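Side-chain contacts in pyroglutamyl-peptidase I (Fervidobacterium islandicum, PDB 6LTQ), which probably removes pyroglutamate from the N terminus of peptides, and belongs to a family of cysteine peptidases: residues S33-K38 with P182-Q187; H51-P56 with T63-E68; I77-G82 with K208-I213; K130-A135 with A145-T150. One frame throughout, in Å; residues are numbered along the deposited sequence.

Interaction 1: S33-K38 with P182-Q187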
loop_
_atom_site.group_PDB
_atom_site.type_symbol
_atom_site.label_atom_id
_atom_site.label_comp_id
_atom_site.label_asym_id
_atom_site.label_seq_id
_atom_site.Cartn_x
_atom_site.Cartn_y
_atom_site.Cartn_z
ATOM N N SER D 33 -15.012 -11.342 -13.397
ATOM C CA SER D 33 -16.444 -11.098 -13.582
ATOM C C SER D 33 -17.041 -12.051 -14.620
ATOM O O SER D 33 -18.117 -12.615 -14.401
ATOM C CB SER D 33 -16.714 -9.634 -13.939
ATOM O OG SER D 33 -16.095 -9.232 -15.144
ATOM N N MET D 34 -16.370 -12.221 -15.759
ATOM C CA MET D 34 -16.870 -13.143 -16.784
ATOM C C MET D 34 -16.935 -14.576 -16.253
ATOM O O MET D 34 -17.942 -15.273 -16.439
ATOM C CB MET D 34 -15.971 -13.058 -18.026
ATOM C CG MET D 34 -16.378 -13.927 -19.268
ATOM S SD MET D 34 -15.261 -13.505 -20.621
ATOM C CE MET D 34 -15.625 -14.848 -21.758
ATOM N N ARG D 35 -15.889 -15.025 -15.545
ATOM C CA ARG D 35 -15.892 -16.401 -15.041
ATOM C C ARG D 35 -17.017 -16.645 -14.042
ATOM O O ARG D 35 -17.663 -17.698 -14.084
ATOM C CB ARG D 35 -14.557 -16.744 -14.388
ATOM C CG ARG D 35 -13.389 -16.657 -15.319
ATOM C CD ARG D 35 -13.195 -17.952 -16.077
ATOM N NE ARG D 35 -13.047 -19.089 -15.179
ATOM C CZ ARG D 35 -11.876 -19.562 -14.768
ATOM N NH1 ARG D 35 -11.832 -20.609 -13.952
ATOM N NH2 ARG D 35 -10.748 -18.986 -15.170
ATOM N N ILE D 36 -17.267 -15.696 -13.128
ATOM C CA ILE D 36 -18.349 -15.868 -12.153
ATOM C C ILE D 36 -19.699 -15.926 -12.855
ATOM O O ILE D 36 -20.586 -16.704 -12.474
ATOM C CB ILE D 36 -18.344 -14.741 -11.102
ATOM C CG1 ILE D 36 -17.087 -14.767 -10.237
ATOM C CG2 ILE D 36 -19.599 -14.823 -10.202
ATOM C CD1 ILE D 36 -17.053 -13.579 -9.259
ATOM N N VAL D 37 -19.899 -15.053 -13.846
ATOM C CA VAL D 37 -21.173 -15.034 -14.554
ATOM C C VAL D 37 -21.399 -16.379 -15.248
ATOM O O VAL D 37 -22.489 -16.963 -15.160
ATOM C CB VAL D 37 -21.212 -13.862 -15.553
ATOM C CG1 VAL D 37 -22.406 -14.026 -16.512
ATOM C CG2 VAL D 37 -21.317 -12.514 -14.821
ATOM N N LYS D 38 -20.357 -16.901 -15.900
ATOM C CA LYS D 38 -20.449 -18.220 -16.533
ATOM C C LYS D 38 -20.741 -19.291 -15.498
ATOM O O LYS D 38 -21.556 -20.188 -15.732
ATOM C CB LYS D 38 -19.153 -18.554 -17.282
ATOM C CG LYS D 38 -18.853 -17.670 -18.493
ATOM C CD LYS D 38 -17.556 -18.128 -19.200
ATOM C CE LYS D 38 -16.394 -18.339 -18.207
ATOM N NZ LYS D 38 -15.056 -18.498 -18.858
ATOM N N PRO D 182 -11.457 -8.789 -6.834
ATOM C CA PRO D 182 -10.000 -8.967 -6.895
ATOM C C PRO D 182 -9.583 -9.737 -8.138
ATOM O O PRO D 182 -10.379 -10.441 -8.757
ATOM C CB PRO D 182 -9.681 -9.791 -5.629
ATOM C CG PRO D 182 -10.831 -9.512 -4.671
ATOM C CD PRO D 182 -12.048 -9.338 -5.595
ATOM N N PHE D 183 -8.305 -9.602 -8.488
ATOM C CA PHE D 183 -7.679 -10.565 -9.391
ATOM C C PHE D 183 -7.909 -11.989 -8.894
ATOM O O PHE D 183 -7.944 -12.250 -7.685
ATOM C CB PHE D 183 -6.175 -10.332 -9.454
ATOM C CG PHE D 183 -5.740 -9.313 -10.454
ATOM C CD1 PHE D 183 -6.314 -9.251 -11.717
ATOM C CD2 PHE D 183 -4.714 -8.455 -10.146
ATOM C CE1 PHE D 183 -5.863 -8.336 -12.647
ATOM C CE2 PHE D 183 -4.262 -7.520 -11.079
ATOM C CZ PHE D 183 -4.839 -7.469 -12.326
ATOM N N LEU D 184 -8.058 -12.925 -9.834
ATOM C CA LEU D 184 -7.911 -14.329 -9.499
ATOM C C LEU D 184 -6.441 -14.637 -9.214
ATOM O O LEU D 184 -5.546 -13.987 -9.764
ATOM C CB LEU D 184 -8.402 -15.232 -10.643
ATOM C CG LEU D 184 -9.888 -15.113 -11.009
ATOM C CD1 LEU D 184 -10.170 -15.910 -12.295
ATOM C CD2 LEU D 184 -10.807 -15.585 -9.885
ATOM N N PRO D 185 -6.165 -15.632 -8.373
ATOM C CA PRO D 185 -4.759 -15.987 -8.111
ATOM C C PRO D 185 -3.971 -16.277 -9.384
ATOM O O PRO D 185 -2.806 -15.862 -9.497
ATOM C CB PRO D 185 -4.872 -17.214 -7.204
ATOM C CG PRO D 185 -6.216 -17.066 -6.541
ATOM C CD PRO D 185 -7.112 -16.436 -7.586
ATOM N N GLU D 186 -4.593 -16.911 -10.386
ATOM C CA GLU D 186 -3.851 -17.189 -11.619
ATOM C C GLU D 186 -3.414 -15.913 -12.338
ATOM O O GLU D 186 -2.391 -15.915 -13.038
ATOM C CB GLU D 186 -4.693 -18.058 -12.545
ATOM C CG GLU D 186 -5.951 -17.379 -13.012
ATOM C CD GLU D 186 -6.961 -18.365 -13.537
ATOM O OE1 GLU D 186 -7.026 -18.535 -14.777
ATOM O OE2 GLU D 186 -7.677 -18.972 -12.709
ATOM N N GLN D 187 -4.157 -14.810 -12.170
ATOM C CA GLN D 187 -3.766 -13.547 -12.796
ATOM C C GLN D 187 -2.582 -12.902 -12.088
ATOM O O GLN D 187 -1.830 -12.144 -12.711
ATOM C CB GLN D 187 -4.934 -12.552 -12.809
ATOM C CG GLN D 187 -6.150 -13.042 -13.605
ATOM C CD GLN D 187 -7.325 -12.081 -13.549
ATOM O OE1 GLN D 187 -8.107 -12.103 -12.598
ATOM N NE2 GLN D 187 -7.455 -11.231 -14.581
#
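R35 and E186 supply the charged part of this contact. The guanidinium leads with NH2, which lies 3.8 Å from OE1 of E186. OE1 sits at the edge of the guanidinium, near its plane, whereas the two flat groups are turned 65° apart, so this is a long salt bridge and not a paired, bidentate one. Bends at chi2 (-86°) and chi3 fold the arginine chain, whose length and flexibility suit it to the span. E186 also packs against K142 of the second subunit.

The apolar part is L184, whose CD1 methyl lies under one face of the same guanidinium, 4.2 Å from NH2 of R35. The flank of helix 32-40 thus meets the start of helix 185-189, just past strand 175-181 of the central sheet in this alpha/beta fold.

Hydrogen bonds shape the second segment. L184 is the N-cap, and its backbone N donates to OE1 of Q187 over 2.9 Å at 163°, the side-chain-to-backbone half of a capping box. A leucine side chain cannot return such a bond. P185 suits the first helical turn, having no N-H to offer, and E186, in the same turn, carries a negative charge that the helix dipole would be expected to favour.

Interaction 2: H51-P56 with T63-E68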
loop_
_atom_site.group_PDB
_atom_site.type_symbol
_atom_site.label_atom_id
_atom_site.label_comp_id
_atom_site.label_asym_id
_atom_site.label_seq_id
_atom_site.Cartn_x
_atom_site.Cartn_y
_atom_site.Cartn_z
ATOM N N HIS D 51 -30.986 -13.319 -15.259
ATOM C CA HIS D 51 -30.400 -13.061 -16.568
ATOM C C HIS D 51 -28.901 -12.839 -16.431
ATOM O O HIS D 51 -28.429 -12.268 -15.444
ATOM C CB HIS D 51 -31.012 -11.820 -17.215
ATOM C CG HIS D 51 -32.500 -11.868 -17.353
ATOM N ND1 HIS D 51 -33.132 -11.831 -18.580
ATOM C CD2 HIS D 51 -33.482 -11.931 -16.422
ATOM C CE1 HIS D 51 -34.440 -11.866 -18.395
ATOM N NE2 HIS D 51 -34.678 -11.929 -17.098
ATOM N N THR D 52 -28.151 -13.277 -17.431
ATOM C CA THR D 52 -26.717 -13.033 -17.454
ATOM C C THR D 52 -26.320 -12.382 -18.769
ATOM O O THR D 52 -26.995 -12.546 -19.791
ATOM C CB THR D 52 -25.903 -14.315 -17.245
ATOM O OG1 THR D 52 -26.188 -15.254 -18.291
ATOM C CG2 THR D 52 -26.223 -14.927 -15.874
ATOM N N LEU D 53 -25.223 -11.626 -18.732
ATOM C CA LEU D 53 -24.758 -10.929 -19.921
ATOM C C LEU D 53 -23.297 -10.556 -19.736
ATOM O O LEU D 53 -22.936 -9.987 -18.704
ATOM C CB LEU D 53 -25.617 -9.685 -20.175
ATOM C CG LEU D 53 -25.111 -8.794 -21.306
ATOM C CD1 LEU D 53 -25.274 -9.532 -22.631
ATOM C CD2 LEU D 53 -25.941 -7.522 -21.340
ATOM N N ILE D 54 -22.468 -10.874 -20.726
ATOM C CA ILE D 54 -21.072 -10.455 -20.749
ATOM C C ILE D 54 -20.955 -9.233 -21.649
ATOM O O ILE D 54 -21.420 -9.246 -22.798
ATOM C CB ILE D 54 -20.153 -11.587 -21.230
ATOM C CG1 ILE D 54 -20.333 -12.828 -20.357
ATOM C CG2 ILE D 54 -18.701 -11.132 -21.225
ATOM C CD1 ILE D 54 -20.034 -12.590 -18.904
ATOM N N LEU D 55 -20.353 -8.172 -21.127
ATOM C CA LEU D 55 -20.227 -6.919 -21.857
ATOM C C LEU D 55 -18.826 -6.741 -22.405
ATOM O O LEU D 55 -17.843 -7.189 -21.796
ATOM C CB LEU D 55 -20.561 -5.735 -20.938
ATOM C CG LEU D 55 -21.958 -5.787 -20.345
ATOM C CD1 LEU D 55 -22.087 -4.736 -19.238
ATOM C CD2 LEU D 55 -23.027 -5.560 -21.421
ATOM N N PRO D 56 -18.696 -6.071 -23.544
ATOM C CA PRO D 56 -17.367 -5.743 -24.046
ATOM C C PRO D 56 -16.764 -4.597 -23.248
ATOM O O PRO D 56 -17.456 -3.685 -22.797
ATOM C CB PRO D 56 -17.634 -5.308 -25.491
ATOM C CG PRO D 56 -19.015 -4.743 -25.431
ATOM C CD PRO D 56 -19.768 -5.564 -24.428
ATOM N N THR D 63 -22.301 0.093 -23.347
ATOM C CA THR D 63 -23.655 0.515 -23.020
ATOM C C THR D 63 -24.639 0.259 -24.160
ATOM O O THR D 63 -25.842 0.210 -23.905
ATOM C CB THR D 63 -23.709 2.001 -22.636
ATOM O OG1 THR D 63 -23.058 2.794 -23.642
ATOM C CG2 THR D 63 -23.031 2.234 -21.269
ATOM N N GLU D 64 -24.160 0.144 -25.404
ATOM C CA GLU D 64 -25.047 -0.270 -26.490
ATOM C C GLU D 64 -25.513 -1.702 -26.272
ATOM O O GLU D 64 -26.718 -1.976 -26.281
ATOM C CB GLU D 64 -24.348 -0.131 -27.839
ATOM C CG GLU D 64 -24.390 1.271 -28.399
ATOM C CD GLU D 64 -23.637 1.385 -29.705
ATOM O OE1 GLU D 64 -23.029 0.376 -30.140
ATOM O OE2 GLU D 64 -23.655 2.483 -30.297
ATOM N N VAL D 65 -24.567 -2.621 -26.029
ATOM C CA VAL D 65 -24.943 -4.000 -25.722
ATOM C C VAL D 65 -25.850 -4.035 -24.502
ATOM O O VAL D 65 -26.882 -4.710 -24.504
ATOM C CB VAL D 65 -23.693 -4.878 -25.520
ATOM C CG1 VAL D 65 -24.090 -6.274 -25.069
ATOM C CG2 VAL D 65 -22.838 -4.926 -26.793
ATOM N N LEU D 66 -25.504 -3.282 -23.448
ATOM C CA LEU D 66 -26.349 -3.257 -22.251
ATOM C C LEU D 66 -27.710 -2.647 -22.547
ATOM O O LEU D 66 -28.738 -3.143 -22.068
ATOM C CB LEU D 66 -25.666 -2.478 -21.115
ATOM C CG LEU D 66 -26.463 -2.363 -19.801
ATOM C CD1 LEU D 66 -26.756 -3.727 -19.172
ATOM C CD2 LEU D 66 -25.759 -1.459 -18.768
ATOM N N GLU D 67 -27.736 -1.533 -23.287
ATOM C CA GLU D 67 -29.018 -0.932 -23.637
ATOM C C GLU D 67 -29.849 -1.895 -24.472
ATOM O O GLU D 67 -31.060 -2.027 -24.258
ATOM C CB GLU D 67 -28.807 0.384 -24.392
ATOM C CG GLU D 67 -30.105 1.079 -24.820
ATOM C CD GLU D 67 -31.059 1.345 -23.664
ATOM O OE1 GLU D 67 -30.602 1.466 -22.510
ATOM O OE2 GLU D 67 -32.278 1.442 -23.909
ATOM N N GLU D 68 -29.195 -2.613 -25.393
ATOM C CA GLU D 68 -29.901 -3.566 -26.240
ATOM C C GLU D 68 -30.559 -4.640 -25.392
ATOM O O GLU D 68 -31.703 -5.032 -25.653
ATOM C CB GLU D 68 -28.905 -4.187 -27.231
ATOM C CG GLU D 68 -29.423 -5.317 -28.125
ATOM C CD GLU D 68 -28.308 -5.987 -28.958
ATOM O OE1 GLU D 68 -27.240 -6.348 -28.399
ATOM O OE2 GLU D 68 -28.496 -6.144 -30.185
#
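L53 enters the contact with both of its methyls: CD1 lies 4.2 Å from CG1 of V65, and CD2 faces the next helical residue, 4.4 Å from CD1 of L66. A leucine is apt here because its forked end can touch two consecutive helix residues from one strand position. I54, the next residue along, directs its side chain away from the helix, as strand alternation demands, and packs on M34 and V37 of helix 32-40 instead.

L55 leaves the strand beside the helix, and its chain carries CD2 across to it. This methyl is 3.9 Å from CG1 of V65 and 4.1 Å from CB of L66, with the leucine and valine sliding past each other in opposite directions. Strand 48-55 and helix 59-72 run nearly antiparallel, at 161° and 8.8 Å between axes, and form the first half of a beta-alpha-beta crossover that continues into strand 77-83. Both strands pair in parallel with strand 15-22, which lies between them.

P56 ends the walk, the CD-CG side of its ring resting on the CG2 methyl of V65, with CD at 3.9 Å. V65 serves both neighbours because its methyls diverge: CG1, anti to the backbone N (chi1 174°), goes to the leucines, and CG2 to the proline. Farther round the helix, L66 packs on L18 of strand 15-22 and on V159 of helix 158-170.

Interaction 3: I77-G82 with K208-I213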
loop_
_atom_site.group_PDB
_atom_site.type_symbol
_atom_site.label_atom_id
_atom_site.label_comp_id
_atom_site.label_asym_id
_atom_site.label_seq_id
_atom_site.Cartn_x
_atom_site.Cartn_y
_atom_site.Cartn_z
ATOM N N ILE D 77 -33.313 -5.586 -11.066
ATOM C CA ILE D 77 -32.060 -5.235 -10.386
ATOM C C ILE D 77 -30.898 -5.617 -11.278
ATOM O O ILE D 77 -30.799 -6.767 -11.724
ATOM C CB ILE D 77 -31.906 -5.939 -9.030
ATOM C CG1 ILE D 77 -33.218 -5.928 -8.260
ATOM C CG2 ILE D 77 -30.772 -5.284 -8.213
ATOM C CD1 ILE D 77 -33.242 -6.930 -7.147
ATOM N N ALA D 78 -29.984 -4.681 -11.478
ATOM C CA ALA D 78 -28.758 -4.945 -12.206
ATOM C C ALA D 78 -27.664 -5.149 -11.169
ATOM O O ALA D 78 -27.491 -4.312 -10.276
ATOM C CB ALA D 78 -28.420 -3.794 -13.150
ATOM N N LEU D 79 -26.992 -6.288 -11.235
ATOM C CA LEU D 79 -25.841 -6.582 -10.386
ATOM C C LEU D 79 -24.669 -6.652 -11.347
ATOM O O LEU D 79 -24.475 -7.661 -12.035
ATOM C CB LEU D 79 -26.038 -7.879 -9.606
ATOM C CG LEU D 79 -24.958 -8.309 -8.602
ATOM C CD1 LEU D 79 -24.628 -7.162 -7.656
ATOM C CD2 LEU D 79 -25.404 -9.553 -7.804
ATOM N N HIS D 80 -23.915 -5.559 -11.438
ATOM C CA HIS D 80 -22.804 -5.479 -12.365
ATOM C C HIS D 80 -21.528 -5.931 -11.667
ATOM O O HIS D 80 -21.191 -5.422 -10.588
ATOM C CB HIS D 80 -22.614 -4.054 -12.880
ATOM C CG HIS D 80 -23.765 -3.530 -13.672
ATOM N ND1 HIS D 80 -24.200 -4.122 -14.843
ATOM C CD2 HIS D 80 -24.559 -2.454 -13.471
ATOM C CE1 HIS D 80 -25.221 -3.430 -15.322
ATOM N NE2 HIS D 80 -25.458 -2.413 -14.509
ATOM N N LEU D 81 -20.817 -6.866 -12.291
ATOM C CA LEU D 81 -19.533 -7.334 -11.789
ATOM C C LEU D 81 -18.405 -6.818 -12.662
ATOM O O LEU D 81 -18.539 -6.728 -13.886
ATOM C CB LEU D 81 -19.460 -8.864 -11.738
ATOM C CG LEU D 81 -20.582 -9.607 -11.020
ATOM C CD1 LEU D 81 -20.298 -11.125 -11.040
ATOM C CD2 LEU D 81 -20.803 -9.087 -9.582
ATOM N N GLY D 82 -17.274 -6.513 -12.034
ATOM C CA GLY D 82 -16.117 -6.085 -12.786
ATOM C C GLY D 82 -14.841 -6.420 -12.044
ATOM O O GLY D 82 -14.848 -6.670 -10.833
ATOM N N LYS D 208 -18.813 -17.564 -4.321
ATOM C CA LYS D 208 -19.626 -17.647 -3.119
ATOM C C LYS D 208 -20.130 -16.266 -2.704
ATOM O O LYS D 208 -21.294 -16.113 -2.295
ATOM C CB LYS D 208 -18.828 -18.313 -1.992
ATOM C CG LYS D 208 -19.567 -18.353 -0.665
ATOM C CD LYS D 208 -18.780 -19.099 0.423
ATOM C CE LYS D 208 -19.517 -19.088 1.760
ATOM N NZ LYS D 208 -18.797 -19.838 2.841
ATOM N N ALA D 209 -19.285 -15.237 -2.822
ATOM C CA ALA D 209 -19.719 -13.906 -2.416
ATOM C C ALA D 209 -20.893 -13.427 -3.265
ATOM O O ALA D 209 -21.907 -12.956 -2.737
ATOM C CB ALA D 209 -18.552 -12.922 -2.504
ATOM N N VAL D 210 -20.776 -13.560 -4.587
ATOM C CA VAL D 210 -21.845 -13.110 -5.470
ATOM C C VAL D 210 -23.089 -13.967 -5.268
ATOM O O VAL D 210 -24.220 -13.459 -5.286
ATOM C CB VAL D 210 -21.362 -13.113 -6.929
ATOM C CG1 VAL D 210 -22.517 -12.776 -7.878
ATOM C CG2 VAL D 210 -20.215 -12.085 -7.093
ATOM N N ARG D 211 -22.898 -15.273 -5.047
ATOM C CA ARG D 211 -24.016 -16.169 -4.738
ATOM C C ARG D 211 -24.770 -15.691 -3.510
ATOM O O ARG D 211 -26.003 -15.595 -3.519
ATOM C CB ARG D 211 -23.463 -17.596 -4.602
ATOM C CG ARG D 211 -24.450 -18.756 -4.388
ATOM C CD ARG D 211 -24.032 -19.782 -3.395
ATOM N NE ARG D 211 -22.751 -20.383 -3.784
ATOM C CZ ARG D 211 -22.094 -21.395 -3.203
ATOM N NH1 ARG D 211 -22.645 -22.176 -2.288
ATOM N NH2 ARG D 211 -20.885 -21.757 -3.725
ATOM N N LEU D 212 -24.035 -15.289 -2.477
ATOM C CA LEU D 212 -24.670 -14.821 -1.253
ATOM C C LEU D 212 -25.440 -13.525 -1.465
ATOM O O LEU D 212 -26.456 -13.288 -0.796
ATOM C CB LEU D 212 -23.631 -14.637 -0.144
ATOM C CG LEU D 212 -23.136 -15.916 0.540
ATOM C CD1 LEU D 212 -21.799 -15.672 1.271
ATOM C CD2 LEU D 212 -24.205 -16.447 1.501
ATOM N N ILE D 213 -24.935 -12.634 -2.322
ATOM C CA ILE D 213 -25.678 -11.410 -2.606
ATOM C C ILE D 213 -27.006 -11.758 -3.274
ATOM O O ILE D 213 -28.071 -11.254 -2.894
ATOM C CB ILE D 213 -24.850 -10.450 -3.474
ATOM C CG1 ILE D 213 -23.590 -9.956 -2.733
ATOM C CG2 ILE D 213 -25.716 -9.254 -3.904
ATOM C CD1 ILE D 213 -22.628 -9.214 -3.645
#
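L79 and L81 project from the same face of strand 77-83 and meet V210 and I213, one helical turn apart on helix 203-215. L81 and V210 reach toward each other tip to tip, and CG2 of V210 sits at the fork of the leucine, 3.9 Å from CD2 and 4.1 Å from CD1. L79 instead crosses I213 obliquely, its CD2 lying 3.9 Å from the CG2 branch; the same CD2 is 4.3 Å from CG1 of V210. In V210 a chi1 of 174° puts CG1, anti to the backbone N, on the L79 side and CG2 on the L81 side.

The backbones behind these side chains run almost antiparallel, at 170°, with their axes 11.3 Å apart, a gap that leucine-length side chains can bridge. L19 of strand 15-22 and V179 of strand 175-181 flank the leucines within the sheet, and I36 of helix 32-40 touches both L81 and V210. H80 belongs to the other face, where its ring nitrogens bond T20 and S163.

All four touching residues are buried aliphatics, so the helix is held to the middle of the sheet by dispersion and the hydrophobic effect, with specificity coming from the fit of branched methyls.

Interaction 4: K130-A135 with A145-T150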
loop_
_atom_site.group_PDB
_atom_site.type_symbol
_atom_site.label_atom_id
_atom_site.label_comp_id
_atom_site.label_asym_id
_atom_site.label_seq_id
_atom_site.Cartn_x
_atom_site.Cartn_y
_atom_site.Cartn_z
ATOM N N LYS D 130 -29.121 -1.172 -0.199
ATOM C CA LYS D 130 -28.613 -1.042 1.167
ATOM C C LYS D 130 -27.196 -1.611 1.215
ATOM O O LYS D 130 -26.950 -2.742 1.636
ATOM C CB LYS D 130 -29.531 -1.744 2.149
ATOM C CG LYS D 130 -30.954 -1.201 2.144
ATOM C CD LYS D 130 -31.842 -2.050 3.033
ATOM C CE LYS D 130 -31.672 -1.670 4.497
ATOM N NZ LYS D 130 -32.710 -0.698 4.954
ATOM N N ILE D 131 -26.243 -0.802 0.754
ATOM C CA ILE D 131 -24.920 -1.336 0.462
ATOM C C ILE D 131 -24.174 -1.715 1.741
ATOM O O ILE D 131 -23.398 -2.684 1.746
ATOM C CB ILE D 131 -24.147 -0.336 -0.418
ATOM C CG1 ILE D 131 -22.830 -0.941 -0.916
ATOM C CG2 ILE D 131 -23.938 1.015 0.283
ATOM C CD1 ILE D 131 -22.195 -0.099 -2.033
ATOM N N LYS D 132 -24.402 -1.002 2.851
ATOM C CA LYS D 132 -23.722 -1.383 4.087
ATOM C C LYS D 132 -24.209 -2.733 4.584
ATOM O O LYS D 132 -23.429 -3.518 5.148
ATOM C CB LYS D 132 -23.942 -0.328 5.179
ATOM C CG LYS D 132 -23.390 1.041 4.848
ATOM C CD LYS D 132 -21.884 1.053 4.773
ATOM C CE LYS D 132 -21.303 1.481 6.105
ATOM N NZ LYS D 132 -22.022 2.671 6.631
ATOM N N ALA D 133 -25.495 -3.027 4.377
ATOM C CA ALA D 133 -26.017 -4.332 4.756
ATOM C C ALA D 133 -25.420 -5.451 3.903
ATOM O O ALA D 133 -25.220 -6.565 4.406
ATOM C CB ALA D 133 -27.551 -4.334 4.663
ATOM N N VAL D 134 -25.140 -5.195 2.622
ATOM C CA VAL D 134 -24.453 -6.202 1.814
ATOM C C VAL D 134 -23.072 -6.482 2.403
ATOM O O VAL D 134 -22.691 -7.636 2.622
ATOM C CB VAL D 134 -24.343 -5.750 0.346
ATOM C CG1 VAL D 134 -23.675 -6.849 -0.513
ATOM C CG2 VAL D 134 -25.706 -5.383 -0.226
ATOM N N ALA D 135 -22.320 -5.412 2.686
ATOM C CA ALA D 135 -20.978 -5.572 3.248
ATOM C C ALA D 135 -21.031 -6.304 4.571
ATOM O O ALA D 135 -20.203 -7.183 4.839
ATOM C CB ALA D 135 -20.305 -4.206 3.426
ATOM N N ALA D 145 -14.879 -7.824 2.633
ATOM C CA ALA D 145 -15.747 -7.001 1.804
ATOM C C ALA D 145 -15.761 -5.600 2.380
ATOM O O ALA D 145 -15.598 -5.418 3.591
ATOM C CB ALA D 145 -17.185 -7.556 1.725
ATOM N N PHE D 146 -15.923 -4.612 1.508
ATOM C CA PHE D 146 -15.936 -3.245 2.005
ATOM C C PHE D 146 -16.625 -2.353 0.985
ATOM O O PHE D 146 -16.838 -2.731 -0.174
ATOM C CB PHE D 146 -14.506 -2.744 2.306
ATOM C CG PHE D 146 -13.523 -3.010 1.196
ATOM C CD1 PHE D 146 -13.363 -2.105 0.155
ATOM C CD2 PHE D 146 -12.768 -4.182 1.193
ATOM C CE1 PHE D 146 -12.438 -2.345 -0.872
ATOM C CE2 PHE D 146 -11.860 -4.446 0.145
ATOM C CZ PHE D 146 -11.692 -3.529 -0.871
ATOM N N VAL D 147 -16.955 -1.150 1.422
ATOM C CA VAL D 147 -17.649 -0.190 0.577
ATOM C C VAL D 147 -16.635 0.779 -0.005
ATOM O O VAL D 147 -15.798 1.339 0.721
ATOM C CB VAL D 147 -18.741 0.552 1.365
ATOM C CG1 VAL D 147 -19.367 1.649 0.500
ATOM C CG2 VAL D 147 -19.804 -0.445 1.842
ATOM N N SER D 148 -16.731 1.002 -1.309
ATOM C CA SER D 148 -15.863 1.901 -2.048
ATOM C C SER D 148 -16.683 3.072 -2.569
ATOM O O SER D 148 -17.881 2.934 -2.851
ATOM C CB SER D 148 -15.193 1.161 -3.225
ATOM O OG SER D 148 -14.655 2.069 -4.183
ATOM N N TYR D 149 -16.035 4.231 -2.698
ATOM C CA TYR D 149 -16.710 5.435 -3.172
ATOM C C TYR D 149 -16.178 5.925 -4.505
ATOM O O TYR D 149 -16.573 7.005 -4.959
ATOM C CB TYR D 149 -16.625 6.547 -2.113
ATOM C CG TYR D 149 -17.504 6.209 -0.951
ATOM C CD1 TYR D 149 -17.109 5.286 0.007
ATOM C CD2 TYR D 149 -18.769 6.780 -0.837
ATOM C CE1 TYR D 149 -17.978 4.949 1.084
ATOM C CE2 TYR D 149 -19.609 6.461 0.190
ATOM C CZ TYR D 149 -19.220 5.551 1.147
ATOM O OH TYR D 149 -20.091 5.252 2.174
ATOM N N THR D 150 -15.299 5.169 -5.158
ATOM C CA THR D 150 -14.970 5.459 -6.543
ATOM C C THR D 150 -14.791 4.141 -7.277
ATOM O O THR D 150 -14.008 3.280 -6.853
ATOM C CB THR D 150 -13.715 6.337 -6.678
ATOM O OG1 THR D 150 -13.333 6.366 -8.057
ATOM C CG2 THR D 150 -12.553 5.799 -5.863
#
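V147 is the hub of this contact, pointing from strand 145-148 into the flank of helix 131-140. Its chi1 of 175° sets CG1 anti to the backbone N and CG2 beside it. CG2 does most of the touching: 4.1 Å to CB of A135, 4.1 Å to CG1 of I131 and 3.9 Å to CD of K132. A beta-branched residue suits both the strand and this task, offering two methyls close to the backbone.

A135 is the small partner. The helix comes close to the strand at this end, where the CA atoms of A135 and A145 are 5.6 Å apart. With alanine at both positions nothing bulky stands between the backbones; the methyl of A145 lies against the carbonyl O of A135, while the A135 methyl turns to V147. I131, one turn earlier, fills the wider end. Its CD1 meets CG1 of V147 at 4.2 Å, the two side chains reaching toward each other tip to tip.

K132 crosses V147 at about a right angle, lending its aliphatic chain, while NZ makes salt bridges to D114 and D101 of the third subunit.

Helix 131-140, with I131 and A135 buried toward the sheet, covers strand 145-148 and L92 of strand 90-97. Packed nearly antiparallel (157°) on the strand that follows it, it forms the alpha-to-beta half of an alpha/beta unit.

From the N terminus, helix 32-40 opens interaction 1, which closes only at 182-187 and encloses two others along the way. Interaction 2 is the first, a short local loop joining strand 48-55 to helix 59-72. Interaction 3 opens next, at strand 77-83, and closes at helix 203-215, beyond the end of interaction 1, so the two cross; helix 32-40 sits against both parts of interaction 3. Interaction 4, another short loop, nests inside both long ones, and V134 packs on I213 of interaction 3. Interactions 2 and 4 lie on opposite sides of the chain's centre, reaching the same sheet, while interaction 3 fixes the C-terminal helix to its middle.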